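Local coordinates for protein papain-like protease (Human betacoronavirus 2c EMC/2012, PDB 4RNA) that probably cleaves the viral polyprotein as a papain-like cysteine protease, and carries a bound zinc ion, at residues 185-190 / 236-241. Residues are numbered along the deposited sequence; the frame is centred on the assembly and turned at random. Where two conformers were deposited one is given.
Sequences ARMVWR and RQLVEH
Trp189 is met from two sides by the neighbouring strand. Over one face, in one of two modelled conformers, the guanidinium of Arg236 lies nearly parallel, planes 10° apart, with NH2 3.7 Å from Trp189 CD2: an off-centre cation-pi stack, less certain for the second conformer. Over the opposite face Leu238 makes a CH-pi contact, its CB 4.0 Å from the centroid of the six-membered ring. In the stacked conformer Arg236 reaches the indole by running extended from CG to NE, and its NH1 forms a salt bridge with Glu191. On the same face of the sheet Met187 lies alongside His241, CG 3.5 Å from His241 CD2, and its bent thioether end takes a weak bond from Trp189 NE1.

The backbones pair antiparallel, with a classic beta bulge where Val239 and Glu240 both face Val188. Val188 O accepts from Val239 N at 2.8 Å and weakly from Glu240 N at 3.3 Å, while Val188 N donates to Glu240 O. Arg190 and Gln237 exchange two further bonds.

On the other face, Glu240 OE2 sits at the edge of the Arg186 guanidinium, 3.6 Å from NE, a long salt bridge.

These strands belong to the zinc-bearing fingers subdomain; strand 186-193 ends at the zinc ligand Cys193. Held between Leu238 and, when stacked, Arg236, with Leu220 of helix 217-221 also packing on it, the indole is probably restricted in its rotation.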
# COMPACT_ATOMS: atom_id res chain seq x y z
N ALA A 185 -8.77 2.88 -25.68
CA ALA A 185 -7.34 3.07 -25.91
C ALA A 185 -6.78 1.72 -26.20
O ALA A 185 -7.34 0.70 -25.77
CB ALA A 185 -6.67 3.69 -24.69
N ARG A 186 -5.68 1.68 -26.93
CA ARG A 186 -5.19 0.39 -27.33
C ARG A 186 -3.70 0.46 -27.53
O ARG A 186 -3.21 1.46 -28.05
CB ARG A 186 -5.89 0.04 -28.61
CG ARG A 186 -5.67 -1.36 -29.10
CD ARG A 186 -6.29 -1.46 -30.48
NE ARG A 186 -6.06 -2.79 -30.99
CZ ARG A 186 -6.63 -3.89 -30.49
NH1 ARG A 186 -7.50 -3.83 -29.48
NH2 ARG A 186 -6.33 -5.07 -31.03
N MET A 187 -3.00 -0.61 -27.14
CA MET A 187 -1.55 -0.66 -27.28
C MET A 187 -1.20 -2.09 -27.76
O MET A 187 -1.58 -3.06 -27.09
CB MET A 187 -0.91 -0.34 -25.94
CG MET A 187 0.56 -0.00 -25.99
SD MET A 187 1.20 0.15 -24.30
CE MET A 187 0.83 -1.45 -23.70
N VAL A 188 -0.56 -2.22 -28.94
CA VAL A 188 -0.19 -3.57 -29.45
C VAL A 188 1.33 -3.71 -29.56
O VAL A 188 1.95 -3.02 -30.34
CB VAL A 188 -0.86 -3.89 -30.79
CG1 VAL A 188 -0.65 -5.36 -31.15
CG2 VAL A 188 -2.34 -3.56 -30.74
N TRP A 189 1.90 -4.61 -28.74
CA TRP A 189 3.28 -5.05 -28.81
C TRP A 189 3.39 -6.28 -29.66
O TRP A 189 2.54 -7.18 -29.60
CB TRP A 189 3.83 -5.36 -27.41
CG TRP A 189 3.93 -4.13 -26.56
CD1 TRP A 189 2.98 -3.65 -25.68
CD2 TRP A 189 5.04 -3.16 -26.51
NE1 TRP A 189 3.40 -2.47 -25.11
CE2 TRP A 189 4.64 -2.14 -25.54
CE3 TRP A 189 6.29 -3.05 -27.14
CZ2 TRP A 189 5.46 -1.06 -25.22
CZ3 TRP A 189 7.10 -1.95 -26.82
CH2 TRP A 189 6.68 -0.97 -25.89
N ARG A 190 4.40 -6.31 -30.51
CA ARG A 190 4.66 -7.53 -31.27
C ARG A 190 6.04 -8.01 -30.86
O ARG A 190 7.05 -7.20 -30.75
CB ARG A 190 4.52 -7.30 -32.78
CG ARG A 190 4.82 -8.54 -33.64
CD ARG A 190 4.42 -8.28 -35.10
NE ARG A 190 2.97 -8.22 -35.20
CZ ARG A 190 2.29 -7.60 -36.16
NH1 ARG A 190 2.94 -6.95 -37.12
NH2 ARG A 190 0.96 -7.62 -36.14
N ARG A 236 11.30 -7.19 -30.00
CA ARG A 236 10.07 -6.70 -29.38
C ARG A 236 9.84 -5.27 -29.89
O ARG A 236 10.78 -4.42 -29.78
CB ARG A 236 10.26 -6.71 -27.83
CG ARG A 236 9.33 -5.85 -26.99
CD ARG A 236 9.38 -6.28 -25.51
NE ARG A 236 8.44 -5.55 -24.65
CZ ARG A 236 7.16 -5.87 -24.47
NH1 ARG A 236 6.62 -6.94 -25.06
NH2 ARG A 236 6.41 -5.11 -23.67
N GLN A 237 8.67 -4.99 -30.40
CA GLN A 237 8.40 -3.62 -30.85
C GLN A 237 6.96 -3.23 -30.71
O GLN A 237 6.06 -4.04 -30.97
CB GLN A 237 8.91 -3.43 -32.31
CG GLN A 237 8.75 -2.03 -32.87
CD GLN A 237 9.44 -1.88 -34.22
OE1 GLN A 237 10.46 -2.55 -34.51
NE2 GLN A 237 8.86 -1.04 -35.07
N LEU A 238 6.72 -1.97 -30.31
CA LEU A 238 5.36 -1.40 -30.38
C LEU A 238 4.83 -1.21 -31.86
O LEU A 238 5.43 -0.52 -32.67
CB LEU A 238 5.35 -0.06 -29.60
CG LEU A 238 3.98 0.63 -29.47
CD1 LEU A 238 2.91 -0.21 -28.71
CD2 LEU A 238 4.22 2.00 -28.82
N VAL A 239 3.73 -1.87 -32.23
CA VAL A 239 3.27 -1.74 -33.61
C VAL A 239 1.95 -0.93 -33.76
O VAL A 239 1.64 -0.38 -34.85
CB VAL A 239 3.14 -3.12 -34.29
CG1 VAL A 239 4.55 -3.70 -34.52
CG2 VAL A 239 2.25 -4.04 -33.46
N GLU A 240 1.20 -0.80 -32.68
CA GLU A 240 0.01 0.07 -32.76
C GLU A 240 -0.27 0.71 -31.41
O GLU A 240 -0.08 0.09 -30.36
CB GLU A 240 -1.21 -0.73 -33.24
CG GLU A 240 -2.29 0.14 -33.81
CD GLU A 240 -3.65 -0.24 -33.27
OE1 GLU A 240 -4.25 0.55 -32.49
OE2 GLU A 240 -4.12 -1.36 -33.60
N HIS A 241 -0.69 1.96 -31.45
CA HIS A 241 -0.90 2.72 -30.23
C HIS A 241 -1.96 3.77 -30.43
O HIS A 241 -1.79 4.70 -31.20
CB HIS A 241 0.41 3.33 -29.75
CG HIS A 241 0.45 3.54 -28.28
ND1 HIS A 241 1.46 4.22 -27.65
CD2 HIS A 241 -0.43 3.13 -27.28
CE1 HIS A 241 1.23 4.20 -26.31
NE2 HIS A 241 0.06 3.56 -26.08